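Local coordinates for protein transcriptional regulator kdgR (PDB 1YSP) that represses the genes for transport and breakdown of 2-keto-3-deoxygluconate, here represented by its C-terminal IclR-type effector domain without the DNA-binding part, at residues 66-71 and 77-82; 109-114 and 152-157. All coordinates share one frame; numbering follows the deposited sequence.

Both contacts are partly buried and lie in the same GAF-like domain, an antiparallel sheet with helices packed on it, but they hold different elements. Contact 1 joins two short successive helices, 62-69 and 73-80, and is almost wholly aliphatic, with one arginine at its margin. Contact 2 sets the edge strand 112-115 and the turn before it against the helix 151-172; there a leucine meets a phenol and the margin of a carboxylate, while a glutamine amide meets the phenol's hydroxyl. Their centres are 21 Å apart, yet segments 66-71 and 109-114 touch, Val66 CG1 lying 3.4 Å from Gly112 N. Segment 109-114 therefore lies between the two helical parts, with 66-71 and 152-157 approaching it from roughly opposite directions.

Contact 1: 66-71 and 77-82; sequences VLLAWR and KQILEG
Arg71 N donates to Leu68 O over 3.1 Å, a backbone turn at the end of segment 66-71; the CB of each of these two residues points toward the next helix. In this GAF-like effector domain of the IclR family, helices 62-69 and 73-80 follow one another through a short connection, and segments 66-71 and 77-82 form their apolar interface. The backbones stay well apart, Leu68 CA and Ile79 CA being 9.0 Å from each other, and the side chains bridge the gap.

Leu68 and Ile79 bury about equal surface, and Leu68 divides its two methyls between Ile79 and Leu80. Its CG lies beside the backbone N, anti to the carbonyl carbon (chi1 -58°), and from there CD2 meets Ile79 CD1 at 4.0 Å as the two side chains slide past each other in opposite directions. Leu103 of helix 96-109 and Leu58 also pack on Leu68, placing this residue in a buried aliphatic cluster.

Toward the outside, Arg71 crosses Ile79 at about a right angle. Its aliphatic stem and its head both serve: CD lies 3.8 Å from Ile79 CD1, and NE is 3.7 Å from the same methyl, which approaches the guanidinium obliquely. Farther out, Arg71 NH2 forms a long, weak ion pair with Glu75, tying the connection to helix 73-80.

Leu80 starts out obliquely from its own helix, but its end turns inward beside Leu99 and Tyr85. It meets Leu68 tip to tip, with Leu80 CD2 4.0 Å from Leu68 CD1.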
ATOM      1  N   VAL A  66      -2.211   4.180   1.193  1.00 21.24           N
ATOM      2  CA  VAL A  66      -2.208   4.005   2.648  1.00 21.84           C
ATOM      3  C   VAL A  66      -1.188   4.896   3.353  1.00 21.77           C
ATOM      4  O   VAL A  66      -1.394   5.217   4.522  1.00 24.90           O
ATOM      5  CB  VAL A  66      -2.062   2.472   3.130  1.00 22.76           C
ATOM      6  CG1 VAL A  66      -3.144   1.517   2.461  1.00 21.11           C
ATOM      7  CG2 VAL A  66      -0.680   1.985   3.007  1.00 24.95           C
ATOM      8  N   LEU A  67      -0.127   5.312   2.666  1.00 22.36           N
ATOM      9  CA  LEU A  67       0.893   6.246   3.235  1.00 23.32           C
ATOM     10  C   LEU A  67       0.363   7.673   3.384  1.00 24.91           C
ATOM     11  O   LEU A  67       0.888   8.469   4.175  1.00 25.96           O
ATOM     12  CB  LEU A  67       2.141   6.291   2.393  1.00 23.89           C
ATOM     13  CG  LEU A  67       3.091   5.102   2.458  1.00 25.98           C
ATOM     14  CD1 LEU A  67       3.993   5.102   1.219  1.00 29.67           C
ATOM     15  CD2 LEU A  67       3.906   5.137   3.775  1.00 28.85           C
ATOM     16  N   LEU A  68      -0.663   7.974   2.615  1.00 23.07           N
ATOM     17  CA  LEU A  68      -1.381   9.261   2.708  1.00 24.77           C
ATOM     18  C   LEU A  68      -2.651   9.291   3.508  1.00 24.88           C
ATOM     19  O   LEU A  68      -2.991  10.364   4.050  1.00 27.30           O
ATOM     20  CB  LEU A  68      -1.717   9.785   1.284  1.00 23.89           C
ATOM     21  CG  LEU A  68      -0.522   9.992   0.347  1.00 22.39           C
ATOM     22  CD1 LEU A  68      -1.002  10.450  -1.104  1.00 21.37           C
ATOM     23  CD2 LEU A  68       0.572  10.978   0.884  1.00 25.55           C
ATOM     24  N   ALA A  69      -3.420   8.187   3.537  1.00 25.05           N
ATOM     25  CA  ALA A  69      -4.796   8.191   4.061  1.00 25.54           C
ATOM     26  C   ALA A  69      -4.965   8.575   5.536  1.00 28.20           C
ATOM     27  O   ALA A  69      -5.976   9.155   5.896  1.00 28.81           O
ATOM     28  CB  ALA A  69      -5.549   6.886   3.750  1.00 24.86           C
ATOM     29  N   TRP A  70      -3.996   8.256   6.375  1.00 30.50           N
ATOM     30  CA  TRP A  70      -4.114   8.610   7.804  1.00 33.97           C
ATOM     31  C   TRP A  70      -3.415   9.958   8.162  1.00 36.34           C
ATOM     32  O   TRP A  70      -3.376  10.360   9.350  1.00 36.03           O
ATOM     33  CB  TRP A  70      -3.558   7.463   8.679  1.00 33.73           C
ATOM     34  CG  TRP A  70      -4.484   6.261   8.752  1.00 35.83           C
ATOM     35  CD1 TRP A  70      -5.380   5.987   9.739  1.00 36.84           C
ATOM     36  CD2 TRP A  70      -4.628   5.205   7.775  1.00 35.34           C
ATOM     37  NE1 TRP A  70      -6.093   4.852   9.428  1.00 37.52           N
ATOM     38  CE2 TRP A  70      -5.624   4.334   8.248  1.00 36.81           C
ATOM     39  CE3 TRP A  70      -4.003   4.918   6.551  1.00 34.71           C
ATOM     40  CZ2 TRP A  70      -6.020   3.192   7.545  1.00 34.90           C
ATOM     41  CZ3 TRP A  70      -4.382   3.764   5.854  1.00 32.70           C
ATOM     42  CH2 TRP A  70      -5.397   2.931   6.358  1.00 34.91           C
ATOM     43  N   ARG A  71      -2.868  10.633   7.156  1.00 37.01           N
ATOM     44  CA  ARG A  71      -2.053  11.832   7.385  1.00 40.18           C
ATOM     45  C   ARG A  71      -2.897  13.065   7.527  1.00 41.70           C
ATOM     46  O   ARG A  71      -4.047  13.090   7.060  1.00 40.99           O
ATOM     47  CB  ARG A  71      -1.061  12.068   6.257  1.00 40.04           C
ATOM     48  CG  ARG A  71       0.190  11.315   6.376  1.00 40.89           C
ATOM     49  CD  ARG A  71       1.196  11.986   5.505  1.00 42.97           C
ATOM     50  NE  ARG A  71       2.125  11.029   4.948  1.00 44.65           N
ATOM     51  CZ  ARG A  71       3.280  10.677   5.501  1.00 49.34           C
ATOM     52  NH1 ARG A  71       4.037   9.775   4.890  1.00 50.32           N
ATOM     53  NH2 ARG A  71       3.689  11.209   6.652  1.00 49.49           N
ATOM     54  N   LYS A  77      -2.000  17.597   1.119  1.00 37.41           N
ATOM     55  CA  LYS A  77      -2.047  18.549   0.008  1.00 38.53           C
ATOM     56  C   LYS A  77      -0.631  19.130  -0.260  1.00 37.98           C
ATOM     57  O   LYS A  77      -0.258  19.330  -1.407  1.00 38.04           O
ATOM     58  CB  LYS A  77      -3.142  19.612   0.228  1.00 38.38           C
ATOM     59  CG  LYS A  77      -4.567  19.144  -0.181  1.00 40.30           C
ATOM     60  CD  LYS A  77      -5.626  20.268  -0.003  1.00 40.09           C
ATOM     61  CE  LYS A  77      -5.144  21.579  -0.673  1.00 45.28           C
ATOM     62  NZ  LYS A  77      -6.116  22.732  -0.654  1.00 44.45           N
ATOM     63  N   GLN A  78       0.156  19.322   0.793  1.00 39.20           N
ATOM     64  CA  GLN A  78       1.593  19.704   0.687  1.00 40.66           C
ATOM     65  C   GLN A  78       2.446  18.695  -0.097  1.00 38.85           C
ATOM     66  O   GLN A  78       3.128  19.056  -1.072  1.00 38.68           O
ATOM     67  CB  GLN A  78       2.187  19.948   2.086  1.00 41.13           C
ATOM     68  CG  GLN A  78       3.714  20.139   2.120  1.00 44.71           C
ATOM     69  CD  GLN A  78       4.287  20.495   3.519  1.00 45.53           C
ATOM     70  OE1 GLN A  78       3.921  19.898   4.556  1.00 51.13           O
ATOM     71  NE2 GLN A  78       5.227  21.455   3.537  1.00 50.76           N
ATOM     72  N   ILE A  79       2.421  17.433   0.335  1.00 37.10           N
ATOM     73  CA  ILE A  79       3.124  16.356  -0.381  1.00 35.03           C
ATOM     74  C   ILE A  79       2.710  16.342  -1.878  1.00 33.95           C
ATOM     75  O   ILE A  79       3.546  16.274  -2.772  1.00 33.95           O
ATOM     76  CB  ILE A  79       2.832  14.984   0.272  1.00 34.29           C
ATOM     77  CG1 ILE A  79       3.395  14.911   1.704  1.00 35.62           C
ATOM     78  CG2 ILE A  79       3.408  13.855  -0.582  1.00 34.66           C
ATOM     79  CD1 ILE A  79       2.686  13.874   2.608  1.00 33.96           C
ATOM     80  N   LEU A  80       1.409  16.436  -2.151  1.00 32.74           N
ATOM     81  CA  LEU A  80       0.919  16.289  -3.526  1.00 31.83           C
ATOM     82  C   LEU A  80       1.077  17.536  -4.414  1.00 32.66           C
ATOM     83  O   LEU A  80       0.895  17.476  -5.641  1.00 31.14           O
ATOM     84  CB  LEU A  80      -0.540  15.851  -3.510  1.00 30.61           C
ATOM     85  CG  LEU A  80      -0.789  14.483  -2.875  1.00 28.27           C
ATOM     86  CD1 LEU A  80      -2.299  14.295  -2.853  1.00 30.29           C
ATOM     87  CD2 LEU A  80      -0.066  13.418  -3.657  1.00 25.92           C
ATOM     88  N   GLU A  81       1.477  18.648  -3.805  1.00 34.82           N
ATOM     89  CA  GLU A  81       1.664  19.910  -4.568  1.00 36.97           C
ATOM     90  C   GLU A  81       2.548  19.794  -5.794  1.00 36.57           C
ATOM     91  O   GLU A  81       2.225  20.332  -6.856  1.00 37.95           O
ATOM     92  CB  GLU A  81       2.233  20.992  -3.640  1.00 37.08           C
ATOM     93  CG  GLU A  81       1.164  21.816  -3.018  1.00 42.74           C
ATOM     94  CD  GLU A  81       0.668  22.898  -3.954  1.00 48.21           C
ATOM     95  OE1 GLU A  81       1.163  24.050  -3.838  1.00 51.23           O
ATOM     96  OE2 GLU A  81      -0.201  22.603  -4.810  1.00 50.12           O
ATOM     97  N   GLY A  82       3.658  19.080  -5.641  1.00 37.30           N
ATOM     98  CA  GLY A  82       4.652  18.947  -6.697  1.00 37.25           C
ATOM     99  C   GLY A  82       4.328  17.932  -7.793  1.00 36.81           C
ATOM    100  O   GLY A  82       4.865  18.027  -8.910  1.00 37.37           O
TER

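Contact 2: 109-114 and 152-157; sequences QGYGED and ERLQEY
Tyr111 crosses both Leu154 and Gln155 at about a right angle, laying its ring between the edge strand and the helix. This is strand-to-helix packing in the GAF-like fold: helix 151-172 lies along the sheet of which 112-115 is one outer strand. With CG set between the backbone N and the carbonyl carbon (chi1 64°), CB points toward the helix and the ring then lies across it, its OH reaching to 3.9 Å of Leu154 CD2. Leu154 CD1 approaches the ring obliquely, 4.4 Å from Tyr111 CE1. Ile125 of the adjacent strand touches both residues, joining them to the sheet.

At the exposed rim, Gln155 bends at chi2 to bring its amide back over the contact. Its plane stands 65° from the ring, and NE2 lies 3.8 Å from Tyr111 OH, while its hydrogen bond goes to Glu151. Glu113 flanks Leu154 with a carboxylate that is salt-bridged to Arg123.

Behind the phenol, Gln109 NE2 sits 3.4 Å above one ring face, offset toward the rim. The same NE2 donates to Tyr111 O at 2.8 Å, nearly straight (164°) but from above the carbonyl plane.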
ATOM      1  N   GLN A 109     -12.102   2.067   5.490  1.00 30.26           N
ATOM      2  CA  GLN A 109     -12.128   0.599   5.318  1.00 29.45           C
ATOM      3  C   GLN A 109     -10.889  -0.116   5.852  1.00 28.50           C
ATOM      4  O   GLN A 109     -10.924  -1.331   6.023  1.00 29.76           O
ATOM      5  CB  GLN A 109     -12.394   0.224   3.857  1.00 29.58           C
ATOM      6  CG  GLN A 109     -11.196   0.546   2.926  1.00 28.35           C
ATOM      7  CD  GLN A 109     -11.583   0.481   1.450  1.00 28.10           C
ATOM      8  OE1 GLN A 109     -12.754   0.316   1.114  1.00 27.51           O
ATOM      9  NE2 GLN A 109     -10.607   0.594   0.572  1.00 23.64           N
ATOM     10  N   GLY A 110      -9.804   0.627   6.102  1.00 28.36           N
ATOM     11  CA  GLY A 110      -8.571   0.079   6.655  1.00 26.81           C
ATOM     12  C   GLY A 110      -7.583  -0.524   5.673  1.00 27.20           C
ATOM     13  O   GLY A 110      -6.587  -1.136   6.081  1.00 26.39           O
ATOM     14  N   TYR A 111      -7.816  -0.325   4.364  1.00 25.70           N
ATOM     15  CA  TYR A 111      -6.891  -0.796   3.339  1.00 24.25           C
ATOM     16  C   TYR A 111      -7.051   0.073   2.092  1.00 22.95           C
ATOM     17  O   TYR A 111      -8.094   0.725   1.900  1.00 22.83           O
ATOM     18  CB  TYR A 111      -7.129  -2.273   2.935  1.00 25.00           C
ATOM     19  CG  TYR A 111      -8.478  -2.526   2.277  1.00 24.41           C
ATOM     20  CD1 TYR A 111      -8.652  -2.473   0.863  1.00 20.12           C
ATOM     21  CD2 TYR A 111      -9.548  -2.874   3.050  1.00 25.36           C
ATOM     22  CE1 TYR A 111      -9.943  -2.745   0.299  1.00 25.25           C
ATOM     23  CE2 TYR A 111     -10.801  -3.155   2.516  1.00 27.11           C
ATOM     24  CZ  TYR A 111     -10.981  -3.101   1.153  1.00 26.37           C
ATOM     25  OH  TYR A 111     -12.250  -3.370   0.702  1.00 29.21           O
ATOM     26  N   GLY A 112      -6.023   0.054   1.254  1.00 23.62           N
ATOM     27  CA  GLY A 112      -6.009   0.838   0.003  1.00 23.77           C
ATOM     28  C   GLY A 112      -5.841  -0.143  -1.124  1.00 22.72           C
ATOM     29  O   GLY A 112      -5.388  -1.284  -0.924  1.00 22.05           O
ATOM     30  N   GLU A 113      -6.234   0.269  -2.325  1.00 22.63           N
ATOM     31  CA  GLU A 113      -6.114  -0.639  -3.459  1.00 23.85           C
ATOM     32  C   GLU A 113      -5.570   0.072  -4.659  1.00 24.88           C
ATOM     33  O   GLU A 113      -5.648   1.326  -4.758  1.00 24.84           O
ATOM     34  CB  GLU A 113      -7.474  -1.218  -3.854  1.00 24.28           C
ATOM     35  CG  GLU A 113      -8.089  -2.285  -3.001  1.00 27.99           C
ATOM     36  CD  GLU A 113      -9.435  -2.764  -3.628  1.00 28.80           C
ATOM     37  OE1 GLU A 113     -10.530  -2.248  -3.248  1.00 33.94           O
ATOM     38  OE2 GLU A 113      -9.387  -3.645  -4.511  1.00 32.35           O
ATOM     39  N   ASP A 114      -5.027  -0.714  -5.587  1.00 24.40           N
ATOM     40  CA  ASP A 114      -4.698  -0.283  -6.923  1.00 24.08           C
ATOM     41  C   ASP A 114      -5.456  -1.268  -7.790  1.00 25.00           C
ATOM     42  O   ASP A 114      -5.032  -2.405  -7.921  1.00 26.06           O
ATOM     43  CB  ASP A 114      -3.185  -0.414  -7.180  1.00 24.56           C
ATOM     44  CG  ASP A 114      -2.825  -0.422  -8.686  1.00 27.78           C
ATOM     45  OD1 ASP A 114      -3.657  -0.052  -9.563  1.00 28.51           O
ATOM     46  OD2 ASP A 114      -1.708  -0.793  -9.018  1.00 28.23           O
ATOM     47  N   GLU A 152     -14.527 -12.575  -1.416  1.00 42.09           N
ATOM     48  CA  GLU A 152     -13.983 -13.482  -0.417  1.00 40.91           C
ATOM     49  C   GLU A 152     -12.462 -13.508  -0.444  1.00 38.20           C
ATOM     50  O   GLU A 152     -11.842 -13.474   0.630  1.00 38.12           O
ATOM     51  CB  GLU A 152     -14.553 -14.900  -0.551  1.00 41.78           C
ATOM     52  CG  GLU A 152     -15.934 -15.022   0.009  1.00 46.45           C
ATOM     53  CD  GLU A 152     -17.003 -14.736  -1.038  1.00 53.14           C
ATOM     54  OE1 GLU A 152     -16.649 -14.478  -2.218  1.00 54.40           O
ATOM     55  OE2 GLU A 152     -18.207 -14.772  -0.673  1.00 58.71           O
ATOM     56  N   ARG A 153     -11.857 -13.563  -1.629  1.00 35.08           N
ATOM     57  CA  ARG A 153     -10.386 -13.528  -1.681  1.00 34.87           C
ATOM     58  C   ARG A 153      -9.877 -12.176  -1.134  1.00 34.03           C
ATOM     59  O   ARG A 153      -8.963 -12.135  -0.304  1.00 32.17           O
ATOM     60  CB  ARG A 153      -9.827 -13.761  -3.086  1.00 33.86           C
ATOM     61  CG  ARG A 153      -8.295 -13.852  -3.128  1.00 32.30           C
ATOM     62  CD  ARG A 153      -7.741 -14.071  -4.524  1.00 36.25           C
ATOM     63  NE  ARG A 153      -8.242 -15.327  -5.091  1.00 39.11           N
ATOM     64  CZ  ARG A 153      -7.619 -16.498  -5.009  1.00 44.05           C
ATOM     65  NH1 ARG A 153      -6.440 -16.620  -4.380  1.00 44.56           N
ATOM     66  NH2 ARG A 153      -8.197 -17.569  -5.548  1.00 44.04           N
ATOM     67  N   LEU A 154     -10.506 -11.085  -1.590  1.00 33.01           N
ATOM     68  CA  LEU A 154     -10.125  -9.744  -1.091  1.00 31.54           C
ATOM     69  C   LEU A 154     -10.177  -9.662   0.448  1.00 31.00           C
ATOM     70  O   LEU A 154      -9.205  -9.245   1.088  1.00 28.52           O
ATOM     71  CB  LEU A 154     -11.045  -8.699  -1.715  1.00 32.09           C
ATOM     72  CG  LEU A 154     -10.941  -7.299  -1.104  1.00 34.06           C
ATOM     73  CD1 LEU A 154      -9.570  -6.781  -1.391  1.00 37.71           C
ATOM     74  CD2 LEU A 154     -11.998  -6.408  -1.720  1.00 38.06           C
ATOM     75  N   GLN A 155     -11.297 -10.067   1.044  1.00 30.45           N
ATOM     76  CA  GLN A 155     -11.440  -9.994   2.489  1.00 31.71           C
ATOM     77  C   GLN A 155     -10.430 -10.897   3.244  1.00 31.05           C
ATOM     78  O   GLN A 155      -9.881 -10.489   4.280  1.00 30.79           O
ATOM     79  CB  GLN A 155     -12.915 -10.204   2.921  1.00 33.04           C
ATOM     80  CG  GLN A 155     -13.886  -9.027   2.509  1.00 37.10           C
ATOM     81  CD  GLN A 155     -13.533  -7.656   3.135  1.00 42.41           C
ATOM     82  OE1 GLN A 155     -13.300  -7.553   4.351  1.00 47.29           O
ATOM     83  NE2 GLN A 155     -13.499  -6.593   2.299  1.00 42.39           N
ATOM     84  N   GLU A 156     -10.170 -12.096   2.723  1.00 30.55           N
ATOM     85  CA  GLU A 156      -9.155 -12.990   3.325  1.00 30.39           C
ATOM     86  C   GLU A 156      -7.751 -12.351   3.218  1.00 28.70           C
ATOM     87  O   GLU A 156      -6.980 -12.318   4.186  1.00 26.64           O
ATOM     88  CB  GLU A 156      -9.189 -14.349   2.626  1.00 31.03           C
ATOM     89  CG  GLU A 156      -8.032 -15.301   3.008  1.00 33.26           C
ATOM     90  CD  GLU A 156      -8.381 -16.793   2.870  1.00 35.31           C
ATOM     91  OE1 GLU A 156      -9.543 -17.186   3.131  1.00 41.03           O
ATOM     92  OE2 GLU A 156      -7.479 -17.567   2.491  1.00 43.98           O
ATOM     93  N   TYR A 157      -7.461 -11.746   2.060  1.00 27.97           N
ATOM     94  CA  TYR A 157      -6.157 -11.078   1.838  1.00 27.12           C
ATOM     95  C   TYR A 157      -6.008  -9.898   2.780  1.00 27.30           C
ATOM     96  O   TYR A 157      -4.934  -9.700   3.341  1.00 27.50           O
ATOM     97  CB  TYR A 157      -5.983 -10.624   0.373  1.00 25.95           C
ATOM     98  CG  TYR A 157      -5.534 -11.703  -0.572  1.00 25.89           C
ATOM     99  CD1 TYR A 157      -5.585 -13.070  -0.217  1.00 26.25           C
ATOM    100  CD2 TYR A 157      -5.104 -11.383  -1.847  1.00 25.10           C
ATOM    101  CE1 TYR A 157      -5.220 -14.034  -1.094  1.00 27.24           C
ATOM    102  CE2 TYR A 157      -4.717 -12.370  -2.737  1.00 27.16           C
ATOM    103  CZ  TYR A 157      -4.789 -13.693  -2.351  1.00 27.50           C
ATOM    104  OH  TYR A 157      -4.395 -14.653  -3.234  1.00 28.85           O
TER